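Peptide-binding protein (Photobacterium damsela subsp. piscicida, PDB 6SQX) is a secreted NlpC/P60 endopeptidase that cleaves the peptidoglycan of potentially competing bacteria. Local coordinates at residues 24-29 and 432-437; 412-417 and 437-442; 418-423 and 457-462. All coordinates share one frame; numbering follows the deposited sequence.

Contact 1 of 3, residues 24-29 and 432-437. With EDO (1,2-ethanediol), chain K; EDO (1,2-ethanediol), chain R.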
ATOM      1  N   ILE A  24     -20.975  11.524  -7.515  0.63 19.44           N
ATOM      2  CA  ILE A  24     -21.238  12.914  -7.100  0.63 19.28           C
ATOM      3  C   ILE A  24     -20.075  13.359  -6.222  0.63 17.33           C
ATOM      4  O   ILE A  24     -19.800  12.735  -5.188  0.63 17.84           O
ATOM      5  CB  ILE A  24     -22.551  12.974  -6.280  0.63 21.89           C
ATOM      6  CG1 ILE A  24     -23.754  12.441  -7.066  0.63 24.86           C
ATOM      7  CG2 ILE A  24     -22.844  14.416  -5.770  0.63 22.51           C
ATOM      8  CD1 ILE A  24     -25.051  12.325  -6.215  0.63 23.51           C
ATOM      9  N   THR A  25     -19.402  14.450  -6.608  1.00 18.20           N
ATOM     10  CA  THR A  25     -18.255  14.910  -5.825  1.00 17.92           C
ATOM     11  C   THR A  25     -18.732  15.514  -4.504  1.00 19.01           C
ATOM     12  O   THR A  25     -19.855  16.019  -4.403  1.00 19.68           O
ATOM     13  CB  THR A  25     -17.462  15.967  -6.581  1.00 19.38           C
ATOM     14  OG1 THR A  25     -18.351  17.091  -6.813  1.00 21.62           O
ATOM     15  CG2 THR A  25     -16.934  15.397  -7.889  1.00 22.09           C
ATOM     16  N   ILE A  26     -17.890  15.425  -3.478  1.00 17.45           N
ATOM     17  CA  ILE A  26     -18.141  16.158  -2.240  1.00 17.57           C
ATOM     18  C   ILE A  26     -16.939  17.031  -1.898  1.00 18.58           C
ATOM     19  O   ILE A  26     -15.792  16.683  -2.225  1.00 18.62           O
ATOM     20  CB  ILE A  26     -18.528  15.216  -1.073  1.00 18.80           C
ATOM     21  CG1 ILE A  26     -17.520  14.044  -0.886  1.00 19.56           C
ATOM     22  CG2 ILE A  26     -19.984  14.741  -1.205  1.00 20.29           C
ATOM     23  CD1 ILE A  26     -17.630  13.407   0.511  1.00 20.25           C
ATOM     24  N   PRO A  27     -17.168  18.142  -1.205  1.00 17.90           N
ATOM     25  CA  PRO A  27     -16.067  19.043  -0.842  1.00 17.53           C
ATOM     26  C   PRO A  27     -15.114  18.402   0.156  1.00 17.70           C
ATOM     27  O   PRO A  27     -15.485  17.487   0.903  1.00 18.66           O
ATOM     28  CB  PRO A  27     -16.791  20.219  -0.171  1.00 17.42           C
ATOM     29  CG  PRO A  27     -18.158  20.217  -0.768  1.00 18.83           C
ATOM     30  CD  PRO A  27     -18.500  18.721  -0.917  1.00 19.23           C
ATOM     31  N   ILE A  28     -13.880  18.926   0.183  1.00 18.65           N
ATOM     32  CA  ILE A  28     -12.963  18.677   1.291  1.00 18.85           C
ATOM     33  C   ILE A  28     -13.538  19.326   2.542  1.00 19.43           C
ATOM     34  O   ILE A  28     -14.074  20.442   2.489  1.00 21.75           O
ATOM     35  CB  ILE A  28     -11.578  19.259   0.962  1.00 20.23           C
ATOM     36  CG1 ILE A  28     -11.014  18.569  -0.280  1.00 20.39           C
ATOM     37  CG2 ILE A  28     -10.610  19.080   2.140  1.00 21.04           C
ATOM     38  CD1 ILE A  28      -9.620  19.099  -0.718  1.00 21.63           C
ATOM     39  N   GLU A  29     -13.469  18.634   3.681  1.00 19.57           N
ATOM     40  CA  GLU A  29     -14.195  19.076   4.874  1.00 19.08           C
ATOM     41  C   GLU A  29     -13.339  19.817   5.884  1.00 19.73           C
ATOM     42  O   GLU A  29     -13.746  20.873   6.387  1.00 22.47           O
ATOM     43  CB  GLU A  29     -14.831  17.873   5.577  1.00 19.33           C
ATOM     44  CG  GLU A  29     -15.905  17.193   4.729  1.00 20.89           C
ATOM     45  CD  GLU A  29     -16.587  16.077   5.450  1.00 21.18           C
ATOM     46  OE1 GLU A  29     -17.507  16.334   6.259  1.00 23.18           O
ATOM     47  OE2 GLU A  29     -16.164  14.925   5.245  1.00 21.43           O
ATOM     48  N   ALA A 432     -20.239   9.157  -3.348  1.00 18.69           N
ATOM     49  CA  ALA A 432     -19.805  10.527  -3.049  1.00 19.07           C
ATOM     50  C   ALA A 432     -18.286  10.483  -3.195  1.00 19.67           C
ATOM     51  O   ALA A 432     -17.583   9.960  -2.329  1.00 20.39           O
ATOM     52  CB  ALA A 432     -20.221  10.942  -1.639  1.00 19.44           C
ATOM     53  N   LEU A 433     -17.786  11.001  -4.318  1.00 18.87           N
ATOM     54  CA  LEU A 433     -16.379  10.844  -4.673  1.00 18.43           C
ATOM     55  C   LEU A 433     -15.457  11.765  -3.882  1.00 18.69           C
ATOM     56  O   LEU A 433     -15.709  12.978  -3.752  1.00 19.32           O
ATOM     57  CB  LEU A 433     -16.150  11.174  -6.150  1.00 21.36           C
ATOM     58  CG  LEU A 433     -16.801  10.302  -7.220  1.00 26.41           C
ATOM     59  CD1 LEU A 433     -16.324  10.843  -8.576  1.00 30.29           C
ATOM     60  CD2 LEU A 433     -16.392   8.823  -7.054  1.00 28.04           C
ATOM     61  N   VAL A 434     -14.354  11.192  -3.414  1.00 17.96           N
ATOM     62  CA  VAL A 434     -13.245  11.909  -2.798  1.00 16.94           C
ATOM     63  C   VAL A 434     -12.024  11.731  -3.690  1.00 16.59           C
ATOM     64  O   VAL A 434     -11.615  12.656  -4.398  1.00 17.76           O
ATOM     65  CB  VAL A 434     -13.013  11.421  -1.355  1.00 18.17           C
ATOM     66  CG1 VAL A 434     -11.795  12.152  -0.729  1.00 18.50           C
ATOM     67  CG2 VAL A 434     -14.294  11.669  -0.558  1.00 19.86           C
ATOM     68  N   GLY A 435     -11.488  10.520  -3.766  1.00 17.35           N
ATOM     69  CA  GLY A 435     -10.563  10.190  -4.834  1.00 17.69           C
ATOM     70  C   GLY A 435      -9.145  10.683  -4.649  1.00 16.52           C
ATOM     71  O   GLY A 435      -8.388  10.715  -5.638  1.00 15.25           O
ATOM     72  N   GLN A 436      -8.762  11.035  -3.426  1.00 16.82           N
ATOM     73  CA  GLN A 436      -7.425  11.552  -3.129  1.00 15.72           C
ATOM     74  C   GLN A 436      -7.150  11.330  -1.656  1.00 15.74           C
ATOM     75  O   GLN A 436      -8.089  11.250  -0.853  1.00 17.37           O
ATOM     76  CB  GLN A 436      -7.246  13.055  -3.457  1.00 17.26           C
ATOM     77  CG  GLN A 436      -8.281  13.957  -2.796  1.00 17.49           C
ATOM     78  CD  GLN A 436      -8.012  15.444  -2.993  1.00 19.05           C
ATOM     79  OE1 GLN A 436      -6.948  15.935  -2.633  1.00 19.37           O
ATOM     80  NE2 GLN A 436      -8.986  16.159  -3.548  1.00 20.19           N
ATOM     81  N   THR A 437      -5.863  11.239  -1.307  1.00 15.66           N
ATOM     82  CA  THR A 437      -5.475  11.139   0.094  1.00 14.94           C
ATOM     83  C   THR A 437      -5.796  12.442   0.817  1.00 15.08           C
ATOM     84  O   THR A 437      -5.430  13.542   0.348  1.00 15.59           O
ATOM     85  CB  THR A 437      -3.969  10.817   0.208  1.00 15.35           C
ATOM     86  OG1 THR A 437      -3.758   9.436  -0.183  1.00 16.42           O
ATOM     87  CG2 THR A 437      -3.405  10.996   1.607  1.00 16.72           C
TER
HETATM   88  C1  EDO K 509     -15.830  22.696   3.877  1.00 46.40           C
HETATM   89  O1  EDO K 509     -15.720  22.629   5.307  1.00 49.77           O
HETATM   90  C2  EDO K 509     -17.142  22.030   3.482  1.00 46.23           C
HETATM   91  O2  EDO K 509     -18.186  22.593   4.292  1.00 52.02           O
HETATM   92  C1  EDO R 516     -10.568  23.400   4.736  1.00 52.10           C
HETATM   93  O1  EDO R 516     -10.104  22.849   3.499  1.00 58.23           O
HETATM   94  C2  EDO R 516     -12.083  23.335   4.674  1.00 52.19           C
HETATM   95  O2  EDO R 516     -12.459  23.321   3.291  1.00 55.62           O
HETATM   96  O   HOH W   1     -14.325  15.570  -4.574  1.00 32.58           O

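Contact 2 of 3, residues 412-417 and 437-442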
ATOM      1  N   ILE A 412     -11.011  11.976  13.617  1.00 22.08           N
ATOM      2  CA  ILE A 412     -10.419  12.178  12.291  1.00 21.32           C
ATOM      3  C   ILE A 412      -9.409  11.083  11.955  1.00 20.69           C
ATOM      4  O   ILE A 412      -8.891  10.382  12.835  1.00 21.24           O
ATOM      5  CB  ILE A 412      -9.749  13.568  12.145  1.00 22.72           C
ATOM      6  CG1 ILE A 412      -8.654  13.706  13.218  1.00 24.38           C
ATOM      7  CG2 ILE A 412     -10.778  14.703  12.319  1.00 22.38           C
ATOM      8  CD1 ILE A 412      -7.624  14.748  12.916  1.00 27.30           C
ATOM      9  N   MET A 413      -9.133  10.942  10.655  1.00 19.54           N
ATOM     10  CA  MET A 413      -8.155   9.955  10.213  1.00 18.30           C
ATOM     11  C   MET A 413      -7.439  10.432   8.953  1.00 18.14           C
ATOM     12  O   MET A 413      -7.988  11.179   8.132  1.00 18.50           O
ATOM     13  CB  MET A 413      -8.831   8.580   9.963  1.00 18.70           C
ATOM     14  CG  MET A 413     -10.027   8.708   8.959  1.00 19.67           C
ATOM     15  SD  MET A 413     -10.591   7.043   8.515  1.00 20.54           S
ATOM     16  CE  MET A 413     -12.016   7.418   7.517  1.00 20.31           C
ATOM     17  N   PHE A 414      -6.213   9.951   8.788  1.00 17.91           N
ATOM     18  CA  PHE A 414      -5.445  10.131   7.559  1.00 17.68           C
ATOM     19  C   PHE A 414      -5.751   8.926   6.681  1.00 16.75           C
ATOM     20  O   PHE A 414      -5.622   7.774   7.151  1.00 17.24           O
ATOM     21  CB  PHE A 414      -3.960  10.157   7.915  1.00 18.48           C
ATOM     22  CG  PHE A 414      -3.039  10.145   6.734  1.00 18.03           C
ATOM     23  CD1 PHE A 414      -3.015  11.205   5.830  1.00 18.55           C
ATOM     24  CD2 PHE A 414      -2.103   9.124   6.581  1.00 19.39           C
ATOM     25  CE1 PHE A 414      -2.103  11.211   4.756  1.00 18.54           C
ATOM     26  CE2 PHE A 414      -1.198   9.136   5.527  1.00 19.99           C
ATOM     27  CZ  PHE A 414      -1.185  10.188   4.617  1.00 18.88           C
ATOM     28  N   ASN A 415      -6.211   9.136   5.446  1.00 16.59           N
ATOM     29  CA  ASN A 415      -6.639   7.982   4.660  1.00 16.70           C
ATOM     30  C   ASN A 415      -6.713   8.323   3.179  1.00 16.33           C
ATOM     31  O   ASN A 415      -6.682   9.501   2.796  1.00 17.10           O
ATOM     32  CB  ASN A 415      -7.960   7.394   5.225  1.00 17.82           C
ATOM     33  CG  ASN A 415      -9.214   8.279   4.995  1.00 16.89           C
ATOM     34  OD1 ASN A 415     -10.235   7.816   4.487  1.00 18.02           O
ATOM     35  ND2 ASN A 415      -9.150   9.537   5.408  1.00 18.90           N
ATOM     36  N   ALA A 416      -6.803   7.286   2.342  1.00 17.05           N
ATOM     37  CA  ALA A 416      -6.992   7.408   0.904  1.00 16.10           C
ATOM     38  C   ALA A 416      -8.312   6.723   0.583  1.00 15.73           C
ATOM     39  O   ALA A 416      -8.356   5.497   0.428  1.00 17.74           O
ATOM     40  CB  ALA A 416      -5.847   6.754   0.113  1.00 16.55           C
ATOM     41  N   PRO A 417      -9.412   7.463   0.511  1.00 17.45           N
ATOM     42  CA  PRO A 417     -10.703   6.864   0.161  1.00 18.46           C
ATOM     43  C   PRO A 417     -11.051   7.124  -1.292  1.00 18.10           C
ATOM     44  O   PRO A 417     -10.699   8.192  -1.820  1.00 21.03           O
ATOM     45  CB  PRO A 417     -11.672   7.627   1.059  1.00 19.23           C
ATOM     46  CG  PRO A 417     -11.083   9.042   1.126  1.00 20.23           C
ATOM     47  CD  PRO A 417      -9.540   8.840   1.024  1.00 18.86           C
ATOM     48  N   THR A 437      -5.863  11.239  -1.307  1.00 15.66           N
ATOM     49  CA  THR A 437      -5.475  11.139   0.094  1.00 14.94           C
ATOM     50  C   THR A 437      -5.796  12.442   0.817  1.00 15.08           C
ATOM     51  O   THR A 437      -5.430  13.542   0.348  1.00 15.59           O
ATOM     52  CB  THR A 437      -3.969  10.817   0.208  1.00 15.35           C
ATOM     53  OG1 THR A 437      -3.758   9.436  -0.183  1.00 16.42           O
ATOM     54  CG2 THR A 437      -3.405  10.996   1.607  1.00 16.72           C
ATOM     55  N   LEU A 438      -6.423  12.334   1.984  1.00 16.07           N
ATOM     56  CA  LEU A 438      -6.822  13.491   2.778  1.00 16.11           C
ATOM     57  C   LEU A 438      -6.795  13.159   4.253  1.00 15.24           C
ATOM     58  O   LEU A 438      -6.832  11.978   4.648  1.00 16.78           O
ATOM     59  CB  LEU A 438      -8.262  13.923   2.489  1.00 17.49           C
ATOM     60  CG  LEU A 438      -8.589  14.490   1.116  1.00 18.55           C
ATOM     61  CD1 LEU A 438     -10.097  14.716   1.085  1.00 19.61           C
ATOM     62  CD2 LEU A 438      -7.842  15.813   0.840  1.00 18.72           C
ATOM     63  N   ILE A 439      -6.772  14.199   5.081  1.00 15.50           N
ATOM     64  CA  ILE A 439      -7.209  14.066   6.477  1.00 16.28           C
ATOM     65  C   ILE A 439      -8.714  14.307   6.507  1.00 16.99           C
ATOM     66  O   ILE A 439      -9.179  15.314   5.972  1.00 18.44           O
ATOM     67  CB  ILE A 439      -6.485  15.055   7.400  1.00 17.08           C
ATOM     68  CG1 ILE A 439      -4.968  14.844   7.315  1.00 17.17           C
ATOM     69  CG2 ILE A 439      -6.977  14.907   8.861  1.00 19.11           C
ATOM     70  CD1 ILE A 439      -4.188  16.017   7.885  1.00 19.70           C
ATOM     71  N   THR A 440      -9.502  13.365   7.030  1.00 17.82           N
ATOM     72  CA  THR A 440     -10.949  13.500   6.991  1.00 18.27           C
ATOM     73  C   THR A 440     -11.552  13.169   8.350  1.00 18.46           C
ATOM     74  O   THR A 440     -10.938  12.462   9.157  1.00 20.08           O
ATOM     75  CB  THR A 440     -11.584  12.553   5.956  1.00 17.78           C
ATOM     76  OG1 THR A 440     -11.435  11.199   6.423  1.00 18.72           O
ATOM     77  CG2 THR A 440     -10.953  12.646   4.615  1.00 18.78           C
ATOM     78  N   PRO A 441     -12.783  13.613   8.615  1.00 19.00           N
ATOM     79  CA  PRO A 441     -13.566  12.990   9.699  1.00 20.43           C
ATOM     80  C   PRO A 441     -13.628  11.488   9.458  1.00 20.20           C
ATOM     81  O   PRO A 441     -13.578  11.026   8.325  1.00 20.13           O
ATOM     82  CB  PRO A 441     -14.958  13.615   9.538  1.00 20.27           C
ATOM     83  CG  PRO A 441     -14.670  14.983   8.855  1.00 19.85           C
ATOM     84  CD  PRO A 441     -13.569  14.619   7.867  1.00 19.68           C
ATOM     85  N   ILE A 442     -13.801  10.731  10.540  1.00 20.04           N
ATOM     86  CA  ILE A 442     -14.096   9.306  10.386  1.00 19.89           C
ATOM     87  C   ILE A 442     -15.333   9.127   9.512  1.00 20.32           C
ATOM     88  O   ILE A 442     -15.362   8.285   8.596  1.00 20.15           O
ATOM     89  CB  ILE A 442     -14.304   8.652  11.772  1.00 21.74           C
ATOM     90  CG1 ILE A 442     -12.997   8.650  12.577  1.00 22.73           C
ATOM     91  CG2 ILE A 442     -14.892   7.262  11.639  1.00 22.81           C
ATOM     92  CD1 ILE A 442     -11.954   7.663  12.080  1.00 24.78           C
TER

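Contact 3 of 3, residues 418-423 and 457-462. With EDO (1,2-ethanediol), chain J.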
ATOM      1  N   TRP A 418     -11.777   6.222  -1.945  1.00 18.29           N
ATOM      2  CA  TRP A 418     -12.299   6.509  -3.262  1.00 17.08           C
ATOM      3  C   TRP A 418     -13.590   7.297  -3.162  1.00 18.02           C
ATOM      4  O   TRP A 418     -13.695   8.399  -3.700  1.00 20.14           O
ATOM      5  CB  TRP A 418     -12.536   5.207  -4.061  1.00 17.75           C
ATOM      6  CG  TRP A 418     -13.187   5.511  -5.369  1.00 18.11           C
ATOM      7  CD1 TRP A 418     -14.472   5.270  -5.739  1.00 19.06           C
ATOM      8  CD2 TRP A 418     -12.571   6.219  -6.467  1.00 18.12           C
ATOM      9  NE1 TRP A 418     -14.700   5.733  -7.036  1.00 18.76           N
ATOM     10  CE2 TRP A 418     -13.547   6.351  -7.480  1.00 19.49           C
ATOM     11  CE3 TRP A 418     -11.291   6.763  -6.680  1.00 18.79           C
ATOM     12  CZ2 TRP A 418     -13.273   6.955  -8.702  1.00 20.03           C
ATOM     13  CZ3 TRP A 418     -11.029   7.385  -7.882  1.00 20.77           C
ATOM     14  CH2 TRP A 418     -12.023   7.480  -8.885  1.00 20.81           C
ATOM     15  N   GLY A 419     -14.600   6.761  -2.493  1.00 19.76           N
ATOM     16  CA  GLY A 419     -15.861   7.473  -2.353  1.00 20.70           C
ATOM     17  C   GLY A 419     -16.756   6.767  -1.367  1.00 21.18           C
ATOM     18  O   GLY A 419     -16.594   5.570  -1.098  1.00 23.73           O
ATOM     19  N   VAL A 420     -17.673   7.499  -0.823  1.00 20.05           N
ATOM     20  CA  VAL A 420     -18.587   6.907   0.158  1.00 19.04           C
ATOM     21  C   VAL A 420     -19.816   6.391  -0.570  1.00 18.93           C
ATOM     22  O   VAL A 420     -20.360   7.062  -1.468  1.00 19.54           O
ATOM     23  CB  VAL A 420     -18.992   7.933   1.228  1.00 21.50           C
ATOM     24  CG1 VAL A 420     -19.847   7.249   2.326  1.00 23.01           C
ATOM     25  CG2 VAL A 420     -17.730   8.585   1.805  1.00 23.38           C
ATOM     26  N   LYS A 421     -20.311   5.219  -0.155  1.00 19.76           N
ATOM     27  CA  LYS A 421     -21.484   4.650  -0.806  1.00 20.73           C
ATOM     28  C   LYS A 421     -22.739   5.513  -0.578  1.00 20.37           C
ATOM     29  O   LYS A 421     -23.002   5.997   0.530  1.00 20.11           O
ATOM     30  CB  LYS A 421     -21.751   3.216  -0.297  1.00 24.07           C
ATOM     31  CG  LYS A 421     -22.925   2.491  -1.007  1.00 28.08           C
ATOM     32  CD  LYS A 421     -23.058   1.012  -0.607  1.00 33.14           C
ATOM     33  CE  LYS A 421     -24.417   0.465  -1.025  1.00 38.11           C
ATOM     34  NZ  LYS A 421     -24.384  -1.015  -1.072  1.00 41.07           N
ATOM     35  N   LEU A 422     -23.521   5.669  -1.636  1.00 19.27           N
ATOM     36  CA  LEU A 422     -24.832   6.303  -1.585  1.00 18.53           C
ATOM     37  C   LEU A 422     -25.863   5.320  -2.110  1.00 18.58           C
ATOM     38  O   LEU A 422     -25.544   4.450  -2.927  1.00 20.46           O
ATOM     39  CB  LEU A 422     -24.886   7.518  -2.531  1.00 19.12           C
ATOM     40  CG  LEU A 422     -23.751   8.538  -2.439  1.00 19.13           C
ATOM     41  CD1 LEU A 422     -23.867   9.609  -3.530  1.00 18.73           C
ATOM     42  CD2 LEU A 422     -23.714   9.142  -1.022  1.00 19.87           C
ATOM     43  N   VAL A 423     -27.109   5.450  -1.650  1.00 19.49           N
ATOM     44  CA  VAL A 423     -28.205   4.638  -2.193  1.00 21.23           C
ATOM     45  C   VAL A 423     -29.392   5.551  -2.475  1.00 20.17           C
ATOM     46  O   VAL A 423     -29.721   6.410  -1.652  1.00 22.66           O
ATOM     47  CB  VAL A 423     -28.591   3.472  -1.235  1.00 23.85           C
ATOM     48  CG1 VAL A 423     -29.691   2.644  -1.804  1.00 27.73           C
ATOM     49  CG2 VAL A 423     -27.400   2.581  -1.016  1.00 25.57           C
ATOM     50  N   TRP A 457     -30.383  10.946  -2.492  1.00 21.56           N
ATOM     51  CA  TRP A 457     -29.240  10.080  -2.237  1.00 21.29           C
ATOM     52  C   TRP A 457     -29.022   9.968  -0.740  1.00 22.49           C
ATOM     53  O   TRP A 457     -28.823  10.980  -0.072  1.00 22.06           O
ATOM     54  CB  TRP A 457     -27.998  10.661  -2.898  1.00 22.09           C
ATOM     55  CG  TRP A 457     -27.995  10.444  -4.366  1.00 22.44           C
ATOM     56  CD1 TRP A 457     -28.157  11.395  -5.340  1.00 25.87           C
ATOM     57  CD2 TRP A 457     -27.840   9.191  -5.058  1.00 21.54           C
ATOM     58  NE1 TRP A 457     -28.119  10.808  -6.590  1.00 28.25           N
ATOM     59  CE2 TRP A 457     -27.930   9.457  -6.442  1.00 25.03           C
ATOM     60  CE3 TRP A 457     -27.682   7.857  -4.635  1.00 20.15           C
ATOM     61  CZ2 TRP A 457     -27.792   8.462  -7.416  1.00 24.49           C
ATOM     62  CZ3 TRP A 457     -27.572   6.862  -5.600  1.00 21.13           C
ATOM     63  CH2 TRP A 457     -27.615   7.169  -6.979  1.00 23.03           C
ATOM     64  N   ALA A 458     -29.022   8.736  -0.223  1.00 21.69           N
ATOM     65  CA  ALA A 458     -28.793   8.471   1.193  1.00 21.62           C
ATOM     66  C   ALA A 458     -27.335   8.061   1.365  1.00 19.77           C
ATOM     67  O   ALA A 458     -26.921   6.995   0.891  1.00 20.67           O
ATOM     68  CB  ALA A 458     -29.685   7.320   1.672  1.00 21.97           C
ATOM     69  N   LEU A 459     -26.555   8.891   2.039  1.00 20.50           N
ATOM     70  CA  LEU A 459     -25.158   8.561   2.320  1.00 20.76           C
ATOM     71  C   LEU A 459     -25.070   7.493   3.406  1.00 21.21           C
ATOM     72  O   LEU A 459     -25.731   7.589   4.450  1.00 24.32           O
ATOM     73  CB  LEU A 459     -24.409   9.838   2.740  1.00 22.08           C
ATOM     74  CG  LEU A 459     -22.891   9.659   2.964  1.00 23.84           C
ATOM     75  CD1 LEU A 459     -22.078  10.794   2.296  1.00 26.48           C
ATOM     76  CD2 LEU A 459     -22.573   9.642   4.422  1.00 26.20           C
ATOM     77  N   GLN A 460     -24.245   6.478   3.159  1.00 21.06           N
ATOM     78  CA  GLN A 460     -24.084   5.352   4.080  1.00 21.53           C
ATOM     79  C   GLN A 460     -22.882   5.687   4.951  1.00 22.05           C
ATOM     80  O   GLN A 460     -21.730   5.571   4.501  1.00 22.62           O
ATOM     81  CB  GLN A 460     -23.871   4.077   3.268  1.00 22.88           C
ATOM     82  CG  GLN A 460     -24.990   3.811   2.285  1.00 25.97           C
ATOM     83  CD  GLN A 460     -26.318   3.672   2.999  1.00 27.78           C
ATOM     84  OE1 GLN A 460     -26.493   2.782   3.848  1.00 31.35           O
ATOM     85  NE2 GLN A 460     -27.279   4.541   2.657  1.00 28.35           N
ATOM     86  N   SER A 461     -23.141   6.165   6.177  1.00 22.33           N
ATOM     87  CA  SER A 461     -22.062   6.669   7.025  1.00 21.87           C
ATOM     88  C   SER A 461     -21.076   5.567   7.408  1.00 19.61           C
ATOM     89  O   SER A 461     -21.466   4.438   7.729  1.00 21.03           O
ATOM     90  CB  SER A 461     -22.615   7.297   8.300  1.00 23.37           C
ATOM     91  OG  SER A 461     -21.538   7.697   9.139  1.00 24.26           O
ATOM     92  N   LEU A 462     -19.777   5.885   7.370  1.00 21.18           N
ATOM     93  CA  LEU A 462     -18.788   4.907   7.823  0.52 20.68           C
ATOM     94  C   LEU A 462     -19.011   4.515   9.277  1.00 21.53           C
ATOM     95  O   LEU A 462     -18.634   3.405   9.682  1.00 22.63           O
ATOM     96  CB  LEU A 462     -17.366   5.441   7.644  0.52 19.87           C
ATOM     97  CG  LEU A 462     -16.766   5.281   6.254  0.52 20.92           C
ATOM     98  CD1 LEU A 462     -17.489   6.130   5.219  0.52 20.59           C
ATOM     99  CD2 LEU A 462     -15.267   5.604   6.281  0.52 20.45           C
TER
HETATM  100  C1  EDO J 508     -13.919   5.168   1.335  1.00 35.98           C
HETATM  101  O1  EDO J 508     -13.777   4.731  -0.026  1.00 35.09           O
HETATM  102  C2  EDO J 508     -14.914   4.355   2.155  1.00 34.51           C
HETATM  103  O2  EDO J 508     -16.208   4.443   1.537  1.00 39.34           O

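Contact 1 of 3, residues 24-29 and 432-437
Leu433 O is gripped by two donors. Ile26 N reaches Leu433 O across 3.3 Å, tilted by only 15° from the carbonyl plane. A water molecule donates to the same oxygen, with 3.1 Å between the water and Leu433 O. That water also donates to Ile26 O, at 3.0 Å, so Ile26 is tied to Leu433 through both its amide and its carbonyl. One step back, Leu433 N donates to Ile24 O at 2.8 Å, standing 40° above the carbonyl plane. Ala432 CA adds a CA-H...O contact to that oxygen, with 3.1 Å between Ala432 CA and Ile24 O.

Leu433 thus bonds by its N-H and C=O to the residues either side of Thr25, the classic pattern of a parallel beta pair. This pair places strand 23-25 at the rim of a mixed four-stranded sheet, beside strand 429-433. Thr25 and Leu433 project from one face, Ile24 and Ala432 from the other, where Leu422 of the next strand joins them.

Past the paired residues Ile26 makes the apolar contacts. It holds CG1 between its backbone N and carbonyl carbon (chi1 51°), directing CG1 and CD1 to Val434 while CG2, beside the backbone N, meets Ala432. Ile26 CG2 lies 3.8 Å from Ala432 CB, and Ile26 CD1 3.9 Å from Val434 CG2. Further on, Ile28 crosses Gln436 at about a right angle and sets a methyl against its amide end, with Ile28 CD1 4.1 Å from Gln436 NE2. Glu29 OE1 bonds to Tyr405 OH and OE2 to Gly445 N; an ethanediol, probably from the crystallisation liquor, donates to Glu29 O.

Contact 2 of 3, residues 412-417 and 437-442
Asn415 (chi1 71°) and Thr440 (chi1 69°) each turn the polar branch between backbone N and carbonyl carbon, bringing amide and hydroxyl together on one face of an antiparallel beta pair. The pair is the rim of the six-stranded antiparallel sheet of the NlpC/P60 papain-like core: strand 438-441 is outermost and strand 408-415 its neighbour. Met413 and Asn415 exchange both backbone bonds with Thr440 and Leu438 respectively, all four nearly along the C=O axis; the shortest is Met413 N to Thr440 O, 2.8 Å. On the face of Asn415 and Thr440, Met413, extended beyond CG, crosses Ile442 at about a right angle, Met413 CG 3.8 Å from Ile442 CD1.

On the opposite face, the Phe414 ring meets Thr437 obliquely, with 3.4 Å between Phe414 CE1 and Thr437 CG2, while Ile439 CG1 lies at its edge. Leu327 and Leu331 of helix 326-334 also pack on this ring.

Asn415 OD1 bonds to His395 NE2, consistent with the polar residue that orients the catalytic histidine in this family. The other amide end, Asn415 ND2, donates to Thr440 OG1 at 3.0 Å, the oxygen 25° out of the amide plane; Thr440 OG1 in turn donates to Pro441 O at 2.9 Å.

Contact 3 of 3, residues 418-423 and 457-462
Ala458 O takes two N-H donors from opposite faces of its carbonyl plane, one from each segment. Val423 N, across the strands, lies 3.0 Å from Ala458 O and is tilted 28° from the plane. Gln460 NE2, also 3.0 Å from Ala458 O, sits far above the other face, 64° out of the plane. Gln460 reaches back to the strand just before it because its chain bends at chi2 (-60°), which sets Ala458 O in the plane of the Gln460 amide.

In this antiparallel ladder Ala458 N returns a bond to Val423 O at 2.8 Å, and Gln460 N donates to Lys421 O at 2.9 Å. Strand 457-459 is thereby held as the outermost strand of the mixed four-stranded sheet, beside strand 419-424.

Leu422 and Leu459 project from one face, with Leu422 CD2 3.9 Å from Leu459 CB, and both also touch Leu452 of helix 449-453. Leu422 reaches Trp457 too: CB comes within 3.5 Å of Trp457 CE3, CD1 lies over a face of the indole toward its rim, and Val423 N sits at the edge in its plane. Val420 uses CG1 against Leu459, 3.9 Å from Leu459 CG.

Val423 and Ala458 project from the other face, and Val423 CG2 approaches Gln460 NE2. The aliphatic part of Lys421 lies against Gln460. With an N-H on each face of one carbonyl, Ala458 O is probably polarised, and the bond from NE2 probably holds the Gln460 side-chain amide in one rotation at the sheet edge.

How the contacts relate
Contact 2 is wholly buried, contact 1 lies at the surface, and contact 3 is between the two. Contacts 1 and 3 hold the two outer strands of one mixed sheet, 23-25 and 457-459, against the central strands 429-433 and 419-424, which pair directly through Ala432 N and Val420 O. Contact 2 belongs to the separate six-stranded sheet. Two of the passages between the sheets, 416-418 and 434-437, run side by side, and there Gly435 N probably bonds to Pro417 O. The chemistry follows place: a water supplements the short parallel pairing of contact 1, a glutamine amide reinforces contact 3, and contact 2 buries a relay of side-chain hydrogen bonds, Asn415 to Thr440 to Pro441 O, beside its ladder.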